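PDB 5IG2: short-chain dehydrogenase/reductase SDR from Burkholderia phymatum, which binds NAD and probably acts as an oxidoreductase on the CH-OH group of its substrates. Local coordinates for residues R271-H274 and E275-L279; A246-T249 and F250-I253. All blocks are in the same frame, centred on the assembly; numbering follows the deposited sequence.

Interaction 1. Residues R271-H274 and E275-L279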
loop_
_atom_site.group_PDB
_atom_site.type_symbol
_atom_site.label_atom_id
_atom_site.label_comp_id
_atom_site.label_asym_id
_atom_site.label_seq_id
_atom_site.Cartn_x
_atom_site.Cartn_y
_atom_site.Cartn_z
ATOM N N ARG B 271 -46.426 18.217 -32.352
ATOM C CA ARG B 271 -47.737 18.846 -32.269
ATOM C C ARG B 271 -47.693 20.276 -32.811
ATOM O O ARG B 271 -48.629 20.724 -33.485
ATOM C CB ARG B 271 -48.233 18.805 -30.818
ATOM C CG ARG B 271 -49.598 19.441 -30.598
ATOM C CD ARG B 271 -50.746 18.553 -31.100
ATOM N NE ARG B 271 -51.934 19.330 -31.472
ATOM C CZ ARG B 271 -52.478 19.348 -32.692
ATOM N NH1 ARG B 271 -51.962 18.617 -33.672
ATOM N NH2 ARG B 271 -53.553 20.088 -32.931
ATOM N N LEU B 272 -46.593 20.995 -32.555
ATOM C CA LEU B 272 -46.465 22.370 -33.034
ATOM C C LEU B 272 -46.496 22.427 -34.559
ATOM O O LEU B 272 -47.202 23.253 -35.150
ATOM C CB LEU B 272 -45.173 22.990 -32.489
ATOM C CG LEU B 272 -44.913 24.462 -32.793
ATOM C CD1 LEU B 272 -45.941 25.353 -32.097
ATOM C CD2 LEU B 272 -43.504 24.855 -32.402
ATOM N N ARG B 273 -45.731 21.553 -35.215
ATOM C CA ARG B 273 -45.762 21.479 -36.674
ATOM C C ARG B 273 -47.148 21.101 -37.183
ATOM O O ARG B 273 -47.640 21.679 -38.165
ATOM C CB ARG B 273 -44.728 20.467 -37.165
ATOM C CG ARG B 273 -44.792 20.234 -38.663
ATOM C CD ARG B 273 -43.644 19.360 -39.210
ATOM N NE ARG B 273 -43.838 19.240 -40.652
ATOM C CZ ARG B 273 -44.587 18.307 -41.241
ATOM N NH1 ARG B 273 -45.170 17.349 -40.517
ATOM N NH2 ARG B 273 -44.757 18.333 -42.557
ATOM N N HIS B 274 -47.795 20.124 -36.540
ATOM C CA HIS B 274 -49.119 19.714 -36.998
ATOM C C HIS B 274 -50.112 20.861 -36.889
ATOM O O HIS B 274 -50.958 21.050 -37.773
ATOM C CB HIS B 274 -49.598 18.497 -36.205
ATOM C CG HIS B 274 -48.862 17.236 -36.547
ATOM N ND1 HIS B 274 -48.976 16.079 -35.805
ATOM C CD2 HIS B 274 -48.001 16.955 -37.554
ATOM C CE1 HIS B 274 -48.222 15.137 -36.346
ATOM N NE2 HIS B 274 -47.619 15.642 -37.408
ATOM N N GLU B 275 -50.017 21.656 -35.819
ATOM C CA GLU B 275 -50.966 22.751 -35.688
ATOM C C GLU B 275 -50.638 23.897 -36.637
ATOM O O GLU B 275 -51.545 24.636 -37.038
ATOM C CB GLU B 275 -51.031 23.253 -34.248
ATOM C CG GLU B 275 -52.264 24.149 -34.053
ATOM C CD GLU B 275 -52.415 24.676 -32.644
ATOM O OE1 GLU B 275 -51.466 24.526 -31.839
ATOM O OE2 GLU B 275 -53.494 25.239 -32.354
ATOM N N ASP B 276 -49.356 24.082 -36.989
ATOM C CA ASP B 276 -49.024 25.003 -38.073
ATOM C C ASP B 276 -49.821 24.631 -39.311
ATOM O O ASP B 276 -50.514 25.467 -39.907
ATOM C CB ASP B 276 -47.530 24.956 -38.421
ATOM C CG ASP B 276 -46.623 25.574 -37.369
ATOM O OD1 ASP B 276 -47.084 26.314 -36.463
ATOM O OD2 ASP B 276 -45.396 25.303 -37.479
ATOM N N ILE B 277 -49.732 23.357 -39.705
ATOM C CA ILE B 277 -50.402 22.889 -40.914
ATOM C C ILE B 277 -51.908 23.037 -40.772
ATOM O O ILE B 277 -52.575 23.606 -41.640
ATOM C CB ILE B 277 -50.007 21.433 -41.211
ATOM C CG1 ILE B 277 -48.520 21.339 -41.553
ATOM C CG2 ILE B 277 -50.891 20.847 -42.319
ATOM C CD1 ILE B 277 -47.962 19.924 -41.426
ATOM N N GLU B 278 -52.459 22.542 -39.661
ATOM C CA GLU B 278 -53.908 22.546 -39.474
ATOM C C GLU B 278 -54.486 23.953 -39.430
ATOM O O GLU B 278 -55.641 24.162 -39.823
ATOM C CB GLU B 278 -54.257 21.789 -38.198
ATOM C CG GLU B 278 -53.911 20.306 -38.275
ATOM C CD GLU B 278 -54.017 19.627 -36.935
ATOM O OE1 GLU B 278 -54.599 20.240 -36.009
ATOM O OE2 GLU B 278 -53.514 18.491 -36.806
ATOM N N LEU B 279 -53.711 24.929 -38.964
ATOM C CA LEU B 279 -54.160 26.313 -38.934
ATOM C C LEU B 279 -53.714 27.111 -40.153
ATOM O O LEU B 279 -54.072 28.286 -40.266
ATOM C CB LEU B 279 -53.668 26.994 -37.658
ATOM C CG LEU B 279 -54.739 27.280 -36.621
ATOM C CD1 LEU B 279 -54.095 27.851 -35.361
ATOM C CD2 LEU B 279 -55.772 28.242 -37.199
#
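R271 and E278 form a salt bridge seven residues apart, two turns along one helix. NH2 of R271 lies 3.3 Å from OE1 of E278, and the N-H points almost straight at it (172°). The oxygen is approached on its syn side, but the donor stands 31° out of the carboxylate plane. A second, weak bond runs from R271 NH1 to E278 OE2 at 3.5 Å. The R271 chain leaves its CA with CG opposite the backbone N and then bends at chi2 (75°), which carries the guanidinium along the helix toward its C-terminal end. Both groups have further partners in the second subunit: R271 NH1 pairs with E278 there, and E278 OE2 is hydrogen-bonded to ND1 of H274 there. CD1 of I277 sits over the centre of the R273 guanidinium, 3.7 Å from CZ. R273 NE pairs with E176 of the second subunit, and D276 OD1 with R281 and T284 of its own chain. Four i to i+4 bonds join the backbone here, the shortest from E278 N to H274 O at 2.8 Å. The reciprocal pairs, H274 with E278 and R271 with E278, and the stack of H274 on H274 of the second subunit are what a helix meeting its own copy across a symmetric subunit interface gives, here the last helix, 267-279.

Interaction 2. Residues A246-T249 and F250-I253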
loop_
_atom_site.group_PDB
_atom_site.type_symbol
_atom_site.label_atom_id
_atom_site.label_comp_id
_atom_site.label_asym_id
_atom_site.label_seq_id
_atom_site.Cartn_x
_atom_site.Cartn_y
_atom_site.Cartn_z
ATOM N N ALA B 246 -33.198 -0.726 -29.958
ATOM C CA ALA B 246 -33.482 -2.092 -30.384
ATOM C C ALA B 246 -34.525 -2.737 -29.483
ATOM O O ALA B 246 -35.462 -3.384 -29.969
ATOM C CB ALA B 246 -32.197 -2.921 -30.403
ATOM N N THR B 247 -34.386 -2.564 -28.167
ATOM C CA THR B 247 -35.361 -3.142 -27.250
ATOM C C THR B 247 -36.761 -2.631 -27.555
ATOM O O THR B 247 -37.698 -3.422 -27.707
ATOM C CB THR B 247 -34.982 -2.835 -25.804
ATOM O OG1 THR B 247 -33.749 -3.495 -25.489
ATOM C CG2 THR B 247 -36.064 -3.329 -24.865
ATOM N N LEU B 248 -36.921 -1.305 -27.667
ATOM C CA LEU B 248 -38.245 -0.746 -27.931
ATOM C C LEU B 248 -38.763 -1.166 -29.298
ATOM O O LEU B 248 -39.962 -1.396 -29.466
ATOM C CB LEU B 248 -38.208 0.781 -27.825
ATOM C CG LEU B 248 -37.844 1.335 -26.445
ATOM C CD1 LEU B 248 -37.354 2.770 -26.592
ATOM C CD2 LEU B 248 -39.043 1.254 -25.509
ATOM N N THR B 249 -37.884 -1.256 -30.292
ATOM C CA THR B 249 -38.331 -1.639 -31.630
ATOM C C THR B 249 -38.880 -3.066 -31.637
ATOM O O THR B 249 -39.959 -3.326 -32.182
ATOM C CB THR B 249 -37.178 -1.478 -32.622
ATOM O OG1 THR B 249 -36.820 -0.095 -32.684
ATOM C CG2 THR B 249 -37.564 -1.964 -34.022
ATOM N N PHE B 250 -38.163 -4.004 -31.009
ATOM C CA PHE B 250 -38.657 -5.379 -30.985
ATOM C C PHE B 250 -39.953 -5.505 -30.178
ATOM O O PHE B 250 -40.835 -6.294 -30.537
ATOM C CB PHE B 250 -37.571 -6.313 -30.448
ATOM C CG PHE B 250 -36.620 -6.807 -31.512
ATOM C CD1 PHE B 250 -35.605 -5.989 -31.990
ATOM C CD2 PHE B 250 -36.757 -8.082 -32.046
ATOM C CE1 PHE B 250 -34.725 -6.446 -32.964
ATOM C CE2 PHE B 250 -35.885 -8.546 -33.017
ATOM C CZ PHE B 250 -34.865 -7.720 -33.477
ATOM N N GLU B 251 -40.092 -4.745 -29.087
ATOM C CA GLU B 251 -41.370 -4.733 -28.380
ATOM C C GLU B 251 -42.502 -4.298 -29.307
ATOM O O GLU B 251 -43.588 -4.894 -29.294
ATOM C CB GLU B 251 -41.296 -3.819 -27.152
ATOM C CG GLU B 251 -40.483 -4.388 -26.015
ATOM C CD GLU B 251 -40.225 -3.383 -24.900
ATOM O OE1 GLU B 251 -40.603 -2.200 -25.050
ATOM O OE2 GLU B 251 -39.632 -3.777 -23.874
ATOM N N ALA B 252 -42.265 -3.266 -30.128
ATOM C CA ALA B 252 -43.303 -2.814 -31.050
ATOM C C ALA B 252 -43.617 -3.880 -32.094
ATOM O O ALA B 252 -44.790 -4.123 -32.408
ATOM C CB ALA B 252 -42.878 -1.508 -31.724
ATOM N N ILE B 253 -42.583 -4.517 -32.655
ATOM C CA ILE B 253 -42.803 -5.591 -33.626
ATOM C C ILE B 253 -43.648 -6.692 -33.011
ATOM O O ILE B 253 -44.576 -7.214 -33.644
ATOM C CB ILE B 253 -41.465 -6.163 -34.131
ATOM C CG1 ILE B 253 -40.615 -5.100 -34.834
ATOM C CG2 ILE B 253 -41.716 -7.352 -35.046
ATOM C CD1 ILE B 253 -39.188 -5.590 -35.089
#
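The N-H of I253 meets the carbonyl oxygen of T249 at 2.9 Å. The same oxygen also lies against the I253 side chain, with CG1 at 3.3 Å. CG1 stands beside the backbone N of I253 (chi1 -61°), and this turns the chain back over the preceding turn. Its CD1 then reaches CG2 of T249 at 4.1 Å. At F250 the ring turns its edge to A246 O: CD1 lies 3.3 Å from A246 O, with the oxygen in the ring plane. That oxygen also accepts the F250 N-H at 3.0 Å. E251 lies on a more open side. Its extended chain runs alongside T247, with OE2 3.7 Å from T247 CG2, and its OE1 comes 3.8 Å from CD2 of L248. Beyond the helix, A246 and T249 pack on F30 of helix 25-36. F250 and I253 reach L94 on strand 94-97, and I253 also touches V147 on strand 144-149. The chemistry is therefore two-sided. Methyls and a phenyl ring face the sheet and helix 25-36 of the Rossmann fold. Both threonine hydroxyls are hydrogen-bonded to carbonyls of the preceding turn, T249 to V245 and T247 to T243. Within these segments the carboxylate oxygens of E251 meet only aliphatic carbons, and the group is left on the exposed side.

From the N terminus, six of the seven strands of the parallel sheet come first, and both contacts fall late in the chain. Interaction 2 lies on helix 242-254, interaction 1 on helix 267-279. They come in series, neither nesting nor crossing. Each is local to its helix, so neither closes a long loop. Between the two helices the chain passes through strand 259-260, within this chain the outermost strand at its end of the sheet. Their centres are 29 Å apart, with nearest atoms about 18 Å apart. The segments of interaction 2 pack within one subunit, against helix 25-36 and strands 94-97 and 144-149. The side chains of interaction 1 join the last helix to a second subunit.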